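Local coordinates for Lmo2125 protein (Listeria monocytogenes serovar 1/2a, PDB 5TU0) that binds maltose as the extracellular lipoprotein receptor of what is probably a maltose ABC transporter, at residues Val196-Gln207 with Lys359-Gln370; Pro346-Ala355 with Ile380-Thr389. The protein carries 2 engineered substitutions. One frame throughout, in Å; residues are numbered along the deposited sequence.

Contact 1: Val196-Gln207 with Lys359-Gln370; sequences VEGITYATKWFQ and KFDAASGSKTPQ. Engineered in segment 359-370: Lys359 (natural residue Met).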
# COMPACT_ATOMS: atom_id res chain seq x y z
N VAL A 196 14.48 -6.17 15.61
CA VAL A 196 15.92 -5.96 15.64
C VAL A 196 16.63 -6.96 14.71
O VAL A 196 17.61 -6.59 14.05
CB VAL A 196 16.47 -5.94 17.07
CG1 VAL A 196 17.99 -5.88 17.07
CG2 VAL A 196 15.89 -4.74 17.81
N GLU A 197 16.12 -8.19 14.62
CA GLU A 197 16.69 -9.15 13.66
C GLU A 197 16.54 -8.61 12.23
O GLU A 197 17.46 -8.73 11.41
CB GLU A 197 16.01 -10.51 13.73
CG GLU A 197 16.55 -11.49 14.75
CD GLU A 197 15.73 -12.78 14.73
OE1 GLU A 197 14.64 -12.82 15.35
OE2 GLU A 197 16.19 -13.75 14.08
N GLY A 198 15.39 -8.02 11.94
CA GLY A 198 15.12 -7.44 10.62
C GLY A 198 16.04 -6.26 10.32
O GLY A 198 16.60 -6.16 9.21
N ILE A 199 16.21 -5.38 11.32
CA ILE A 199 17.07 -4.23 11.18
C ILE A 199 18.50 -4.71 10.93
O ILE A 199 19.19 -4.17 10.06
CB ILE A 199 17.01 -3.30 12.41
CG1 ILE A 199 15.58 -2.75 12.60
CG2 ILE A 199 17.97 -2.14 12.22
CD1 ILE A 199 15.39 -2.04 13.91
N THR A 200 18.93 -5.74 11.68
CA THR A 200 20.27 -6.31 11.55
C THR A 200 20.50 -6.87 10.14
O THR A 200 21.55 -6.63 9.55
CB THR A 200 20.52 -7.41 12.62
OG1 THR A 200 20.33 -6.84 13.92
CG2 THR A 200 21.95 -7.97 12.54
N TYR A 201 19.51 -7.59 9.61
CA TYR A 201 19.59 -8.13 8.26
C TYR A 201 19.71 -7.00 7.21
O TYR A 201 20.56 -7.06 6.30
CB TYR A 201 18.40 -9.03 7.94
CG TYR A 201 18.54 -9.69 6.62
CD1 TYR A 201 19.45 -10.75 6.44
CD2 TYR A 201 17.82 -9.25 5.51
CE1 TYR A 201 19.61 -11.35 5.21
CE2 TYR A 201 17.97 -9.85 4.26
CZ TYR A 201 18.86 -10.90 4.12
OH TYR A 201 19.03 -11.49 2.88
N ALA A 202 18.89 -5.98 7.36
CA ALA A 202 18.94 -4.82 6.45
C ALA A 202 20.32 -4.15 6.46
O ALA A 202 20.85 -3.78 5.42
CB ALA A 202 17.85 -3.81 6.78
N THR A 203 20.88 -4.00 7.66
CA THR A 203 22.14 -3.35 7.84
C THR A 203 23.26 -4.09 7.08
O THR A 203 24.17 -3.44 6.56
CB THR A 203 22.45 -3.20 9.35
OG1 THR A 203 21.41 -2.39 9.96
CG2 THR A 203 23.78 -2.53 9.60
N LYS A 204 23.16 -5.41 6.99
CA LYS A 204 24.17 -6.20 6.25
C LYS A 204 24.16 -5.80 4.76
O LYS A 204 25.22 -5.66 4.14
CB LYS A 204 23.92 -7.71 6.37
CG LYS A 204 23.95 -8.30 7.78
CD LYS A 204 25.30 -8.24 8.46
CE LYS A 204 25.27 -8.96 9.80
NZ LYS A 204 26.51 -8.69 10.59
N TRP A 205 22.96 -5.62 4.19
CA TRP A 205 22.86 -5.18 2.79
C TRP A 205 23.44 -3.78 2.62
O TRP A 205 24.26 -3.54 1.72
CB TRP A 205 21.43 -5.25 2.28
CG TRP A 205 21.00 -6.66 1.92
CD1 TRP A 205 20.46 -7.61 2.76
CD2 TRP A 205 21.06 -7.27 0.62
NE1 TRP A 205 20.20 -8.77 2.06
CE2 TRP A 205 20.56 -8.59 0.74
CE3 TRP A 205 21.51 -6.83 -0.64
CZ2 TRP A 205 20.49 -9.47 -0.35
CZ3 TRP A 205 21.44 -7.70 -1.71
CH2 TRP A 205 20.92 -9.01 -1.55
N PHE A 206 23.05 -2.85 3.49
CA PHE A 206 23.59 -1.47 3.43
C PHE A 206 25.10 -1.39 3.57
O PHE A 206 25.77 -0.67 2.80
CB PHE A 206 22.99 -0.61 4.55
CG PHE A 206 21.60 -0.17 4.27
CD1 PHE A 206 21.36 0.74 3.26
CD2 PHE A 206 20.53 -0.61 5.05
CE1 PHE A 206 20.09 1.19 3.00
CE2 PHE A 206 19.25 -0.18 4.78
CZ PHE A 206 19.03 0.73 3.76
N GLN A 207 25.62 -2.13 4.54
CA GLN A 207 27.04 -2.06 4.89
C GLN A 207 27.98 -2.95 4.05
O GLN A 207 29.11 -2.53 3.77
CB GLN A 207 27.20 -2.33 6.39
CG GLN A 207 26.66 -1.21 7.27
CD GLN A 207 27.52 0.06 7.20
OE1 GLN A 207 28.75 -0.01 7.33
NE2 GLN A 207 26.88 1.22 7.01
N LYS A 359 15.69 3.07 11.08
CA LYS A 359 16.39 2.41 9.98
C LYS A 359 17.71 3.14 9.62
O LYS A 359 18.73 2.49 9.45
CB LYS A 359 15.51 2.32 8.73
CG LYS A 359 14.26 1.40 8.82
CD LYS A 359 14.53 -0.09 9.15
CE LYS A 359 15.47 -0.80 8.16
NZ LYS A 359 16.94 -0.47 8.33
N PHE A 360 17.70 4.47 9.56
CA PHE A 360 18.88 5.19 9.13
C PHE A 360 20.09 5.07 10.05
O PHE A 360 21.22 4.87 9.57
CB PHE A 360 18.63 6.67 8.87
CG PHE A 360 19.87 7.38 8.37
CD1 PHE A 360 20.24 7.31 7.03
CD2 PHE A 360 20.70 8.06 9.25
CE1 PHE A 360 21.41 7.92 6.57
CE2 PHE A 360 21.88 8.66 8.80
CZ PHE A 360 22.22 8.60 7.46
N ASP A 361 19.86 5.23 11.36
CA ASP A 361 20.98 5.20 12.31
C ASP A 361 21.76 3.87 12.23
O ASP A 361 22.98 3.86 12.35
CB ASP A 361 20.52 5.51 13.73
CG ASP A 361 19.99 6.96 13.90
OD1 ASP A 361 20.13 7.80 12.98
OD2 ASP A 361 19.43 7.25 14.98
N ALA A 362 21.04 2.78 11.97
CA ALA A 362 21.64 1.46 11.80
C ALA A 362 22.19 1.27 10.38
O ALA A 362 23.31 0.78 10.21
CB ALA A 362 20.64 0.36 12.13
N ALA A 363 21.42 1.68 9.37
CA ALA A 363 21.84 1.52 7.98
C ALA A 363 23.20 2.20 7.72
O ALA A 363 24.05 1.67 7.00
CB ALA A 363 20.77 2.08 7.06
N SER A 364 23.38 3.36 8.34
CA SER A 364 24.59 4.15 8.20
C SER A 364 25.76 3.72 9.09
O SER A 364 26.83 4.32 9.02
CB SER A 364 24.27 5.63 8.49
OG SER A 364 23.98 5.82 9.85
N GLY A 365 25.56 2.70 9.92
CA GLY A 365 26.61 2.26 10.84
C GLY A 365 26.86 3.22 11.99
O GLY A 365 27.89 3.13 12.66
N SER A 366 25.91 4.13 12.24
CA SER A 366 26.08 5.16 13.27
C SER A 366 25.70 4.66 14.65
O SER A 366 26.19 5.15 15.66
CB SER A 366 25.26 6.40 12.91
OG SER A 366 25.67 6.93 11.66
N LYS A 367 24.78 3.70 14.67
CA LYS A 367 24.38 3.01 15.89
C LYS A 367 24.24 1.54 15.53
O LYS A 367 24.02 1.20 14.36
CB LYS A 367 23.01 3.50 16.39
CG LYS A 367 22.93 4.94 16.88
CD LYS A 367 21.48 5.29 17.28
CE LYS A 367 21.32 6.77 17.56
NZ LYS A 367 19.94 7.11 18.03
N THR A 368 24.32 0.67 16.52
CA THR A 368 24.03 -0.74 16.26
C THR A 368 22.50 -0.86 16.22
O THR A 368 21.79 0.04 16.68
CB THR A 368 24.67 -1.67 17.29
OG1 THR A 368 24.30 -1.26 18.60
CG2 THR A 368 26.19 -1.61 17.15
N PRO A 369 21.97 -1.96 15.64
CA PRO A 369 20.52 -2.11 15.48
C PRO A 369 19.65 -2.00 16.75
O PRO A 369 18.58 -1.37 16.69
CB PRO A 369 20.40 -3.50 14.84
CG PRO A 369 21.64 -3.62 14.02
CD PRO A 369 22.70 -3.01 14.90
N GLN A 370 20.09 -2.58 17.87
CA GLN A 370 19.29 -2.53 19.12
C GLN A 370 19.04 -1.08 19.64
O GLN A 370 17.88 -0.70 19.84
CB GLN A 370 19.91 -3.44 20.20
CG GLN A 370 19.07 -3.57 21.46
CD GLN A 370 17.82 -4.41 21.25
OE1 GLN A 370 17.89 -5.50 20.70
NE2 GLN A 370 16.69 -3.91 21.70
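Pro369 is the knob of this contact: its ring sits in the hole formed by Val196, Ile199, Thr200 and Thr203 on helix 193-208. CB of Pro369 lies 3.8 Å from CG2 of Ile199, the two side chains running antiparallel alongside one another. That Ile199 methyl also meets Ala362 CB at 3.7 Å. About two turns along from Ile199, the CB of Ala363 lies over a face of the Phe206 ring, 3.6 Å from the ring centroid and 19° off the normal, a CH-pi contact.

Thr200 and Thr203 border this apolar strip, yet their hydroxyls are turned back into their own helix. Thr200 OG1 donates to Val196 O, approaching from the opposite face of that carbonyl to Thr200 N, while Thr203 OG1 donates to Ile199 O. The engineered Lys359, a methionine in the natural protein, bends at chi2, chi3 and chi4 to bring NZ to 3.8 Å from Ala202 CB; this amine is buried with no partner in the model.

At the polar edge, Gln207 bends at chi2 so that NE2 donates to Ala363 O at 2.9 Å. The bond is nearly straight (165°) and lies close to the amide plane. It grips the chain just before Gly365, whose positive phi, with Ser366 N bonded to Asp361 O and Gly365 N to Ala362 O, makes a Schellman motif.

Segment 196-207 crosses segment 359-363 at -50°, so helix 193-208 packs against the end of helix 348-363 and, through Pro369, the start of helix 369-387, while Leu169 and Leu170 of helix 163-172 touch Ala202 and Ile199.

Contact 2: Pro346-Ala355 with Ile380-Thr389; sequences PEMSEVWTGA and IEDNVTQKYT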
# COMPACT_ATOMS: atom_id res chain seq x y z
N PRO A 346 -5.07 7.35 14.85
CA PRO A 346 -4.33 8.63 14.75
C PRO A 346 -2.86 8.57 15.10
O PRO A 346 -2.04 9.23 14.44
CB PRO A 346 -5.07 9.52 15.77
CG PRO A 346 -6.44 8.97 15.81
CD PRO A 346 -6.24 7.49 15.73
N GLU A 347 -2.52 7.77 16.11
CA GLU A 347 -1.14 7.69 16.60
C GLU A 347 -0.13 7.19 15.55
O GLU A 347 1.07 7.29 15.76
CB GLU A 347 -1.06 6.82 17.86
CG GLU A 347 -1.77 7.38 19.11
CD GLU A 347 -3.27 7.14 19.20
OE1 GLU A 347 -3.91 6.65 18.24
OE2 GLU A 347 -3.80 7.46 20.30
N MET A 348 -0.62 6.65 14.43
CA MET A 348 0.27 6.18 13.35
C MET A 348 1.08 7.35 12.80
O MET A 348 2.20 7.17 12.32
CB MET A 348 -0.55 5.52 12.23
CG MET A 348 0.29 4.89 11.13
SD MET A 348 1.31 3.53 11.72
CE MET A 348 2.54 3.44 10.40
N SER A 349 0.53 8.55 12.89
CA SER A 349 1.25 9.73 12.42
C SER A 349 2.61 9.91 13.11
O SER A 349 3.50 10.45 12.51
CB SER A 349 0.41 11.01 12.60
OG SER A 349 0.23 11.29 13.97
N GLU A 350 2.76 9.42 14.35
CA GLU A 350 4.01 9.58 15.10
C GLU A 350 5.05 8.52 14.75
O GLU A 350 6.22 8.68 15.01
CB GLU A 350 3.71 9.58 16.60
CG GLU A 350 2.63 10.59 16.98
CD GLU A 350 2.93 11.98 16.45
OE1 GLU A 350 4.07 12.46 16.62
OE2 GLU A 350 2.02 12.58 15.84
N VAL A 351 4.61 7.44 14.13
CA VAL A 351 5.54 6.37 13.75
C VAL A 351 6.55 6.79 12.67
O VAL A 351 7.72 6.44 12.76
CB VAL A 351 4.75 5.12 13.32
CG1 VAL A 351 5.68 4.02 12.79
CG2 VAL A 351 3.94 4.59 14.50
N TRP A 352 6.09 7.56 11.69
CA TRP A 352 6.94 7.93 10.51
C TRP A 352 8.29 8.59 10.79
O TRP A 352 9.32 8.07 10.36
CB TRP A 352 6.12 8.74 9.50
CG TRP A 352 4.92 7.97 9.05
CD1 TRP A 352 3.62 8.23 9.36
CD2 TRP A 352 4.92 6.78 8.26
NE1 TRP A 352 2.81 7.28 8.78
CE2 TRP A 352 3.58 6.38 8.11
CE3 TRP A 352 5.93 6.01 7.65
CZ2 TRP A 352 3.21 5.25 7.38
CZ3 TRP A 352 5.57 4.88 6.92
CH2 TRP A 352 4.22 4.51 6.79
N THR A 353 8.31 9.70 11.52
CA THR A 353 9.58 10.37 11.82
C THR A 353 10.49 9.51 12.69
O THR A 353 11.71 9.44 12.45
CB THR A 353 9.36 11.76 12.46
OG1 THR A 353 8.50 11.64 13.59
CG2 THR A 353 8.71 12.68 11.45
N GLY A 354 9.91 8.82 13.67
CA GLY A 354 10.68 7.92 14.53
C GLY A 354 11.26 6.74 13.77
O GLY A 354 12.42 6.33 14.01
N ALA A 355 10.46 6.17 12.85
CA ALA A 355 10.91 5.04 12.05
C ALA A 355 12.06 5.40 11.08
O ALA A 355 12.89 4.54 10.77
CB ALA A 355 9.74 4.38 11.33
N ILE A 380 8.95 7.86 19.53
CA ILE A 380 7.56 7.64 19.13
C ILE A 380 6.62 7.66 20.36
O ILE A 380 5.61 8.36 20.36
CB ILE A 380 7.42 6.33 18.33
CG1 ILE A 380 8.25 6.40 17.03
CG2 ILE A 380 5.97 6.03 18.02
CD1 ILE A 380 8.36 5.07 16.31
N GLU A 381 7.00 6.89 21.38
CA GLU A 381 6.25 6.77 22.64
C GLU A 381 6.01 8.12 23.29
O GLU A 381 4.89 8.40 23.76
CB GLU A 381 7.03 5.94 23.66
CG GLU A 381 7.04 4.46 23.39
CD GLU A 381 7.87 3.68 24.39
OE1 GLU A 381 8.71 4.27 25.11
OE2 GLU A 381 7.66 2.46 24.45
N ASP A 382 7.05 8.93 23.33
CA ASP A 382 6.97 10.24 23.94
C ASP A 382 6.04 11.14 23.13
O ASP A 382 5.24 11.85 23.72
CB ASP A 382 8.36 10.86 24.15
CG ASP A 382 9.15 10.16 25.27
OD1 ASP A 382 8.57 9.29 25.96
OD2 ASP A 382 10.34 10.48 25.47
N ASN A 383 6.14 11.09 21.81
CA ASN A 383 5.22 11.87 20.96
C ASN A 383 3.77 11.43 21.12
O ASN A 383 2.87 12.27 21.15
CB ASN A 383 5.63 11.83 19.50
CG ASN A 383 6.79 12.75 19.19
OD1 ASN A 383 6.95 13.79 19.83
ND2 ASN A 383 7.60 12.38 18.21
N VAL A 384 3.54 10.12 21.22
CA VAL A 384 2.19 9.59 21.42
C VAL A 384 1.59 10.12 22.74
O VAL A 384 0.45 10.61 22.76
CB VAL A 384 2.17 8.04 21.38
CG1 VAL A 384 0.86 7.47 21.89
CG2 VAL A 384 2.45 7.53 19.97
N THR A 385 2.37 10.04 23.81
CA THR A 385 1.97 10.52 25.13
C THR A 385 1.65 12.01 25.15
O THR A 385 0.64 12.43 25.75
CB THR A 385 3.07 10.24 26.16
OG1 THR A 385 3.26 8.82 26.26
CG2 THR A 385 2.72 10.81 27.54
N GLN A 386 2.50 12.79 24.48
CA GLN A 386 2.35 14.25 24.42
C GLN A 386 1.21 14.77 23.56
O GLN A 386 0.55 15.74 23.91
CB GLN A 386 3.63 14.87 23.85
CG GLN A 386 4.86 14.65 24.71
CD GLN A 386 4.90 15.57 25.90
OE1 GLN A 386 5.03 15.11 27.04
NE2 GLN A 386 4.78 16.87 25.65
N LYS A 387 0.98 14.13 22.43
CA LYS A 387 0.00 14.64 21.47
C LYS A 387 -1.36 13.99 21.47
O LYS A 387 -2.28 14.55 20.89
CB LYS A 387 0.60 14.54 20.07
CG LYS A 387 1.92 15.29 19.94
CD LYS A 387 2.54 15.01 18.58
CE LYS A 387 3.90 15.65 18.49
NZ LYS A 387 4.54 15.30 17.20
N TYR A 388 -1.50 12.85 22.13
CA TYR A 388 -2.76 12.13 22.13
C TYR A 388 -3.28 11.75 23.52
O TYR A 388 -2.50 11.53 24.46
CB TYR A 388 -2.63 10.88 21.26
CG TYR A 388 -2.40 11.16 19.79
CD1 TYR A 388 -3.48 11.39 18.94
CD2 TYR A 388 -1.11 11.17 19.24
CE1 TYR A 388 -3.29 11.65 17.60
CE2 TYR A 388 -0.92 11.41 17.87
CZ TYR A 388 -2.02 11.64 17.07
OH TYR A 388 -1.89 11.89 15.72
N THR A 389 -4.60 11.67 23.61
CA THR A 389 -5.30 11.32 24.85
C THR A 389 -5.11 9.84 25.16
O THR A 389 -5.22 8.99 24.28
CB THR A 389 -6.82 11.57 24.73
OG1 THR A 389 -7.06 12.93 24.33
CG2 THR A 389 -7.54 11.30 26.06
O HOH W 1 -2.85 7.26 22.90
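Glu350 enters a hole among Ile380, Asn383, Val384 and Lys387, and Ile380 fills the reciprocal one among Glu350, Val351, Gly354 and Ala355: knobs-into-holes packing in a near-antiparallel helical hairpin, with segment axes 9.0 Å apart at 149°. The absence of a side chain at Gly354 admits Ile380 CG1, which lies 3.8 Å from its CA.

Although Glu350 is buried, its OE1 is satisfied by Lys387, whose chain runs extended beyond CG. Lys387 NZ donates to Glu350 OE1 at 2.9 Å in a salt bridge, arriving on the syn side but 31° out of the carboxylate plane. The other oxygen, Glu350 OE2, lies 2.9 Å from Ser349 OG, which may direct its proton there or to another acceptor. The bend of Glu350 at chi2 also sets OE1 beside Asn383 CB, with the carboxylate and amide planes 79° apart. This ion pair would be expected to stabilise the ionised form of the glutamate.

Tyr388, the first residue to leave helical geometry, folds its ring back over the start of the partner segment. Its OH donates to Ser349 OG at 2.8 Å, the serine oxygen lying near the plane of the ring at its edge. Glu347 CG covers one ring face, 4.1 Å from the centroid, in a CH-pi contact, and CG also rests against Val384 CG1.

Beyond the pair, Val351 and Ala355 touch Phe163, and Ile380 touches Ile188 of strand 187-189. At the outer end, a water lies within donating distance of two acceptors, 2.8 Å from Glu347 OE2 and 3.2 Å from Thr389 O.

In the fold
Contacts 1 and 2 lie at the two ends of one helical hairpin, their centres 22 Å apart. Contact 2 joins helices 348-363 and 369-387 to each other near the C-terminus, whereas contact 1 fastens the connection between them to a third helix, 193-208, so the hairpin is bound to a distant part of the sequence. Each is partly buried, with six buried residues, and their summed areas are similar (595 and 543 Å²). Chemistry separates them: contact 1 is mainly apolar with one side-chain-to-backbone bond, while contact 2 adds an ion pair and a tyrosine-serine bond. Neither supplies a residue of the maltose pocket.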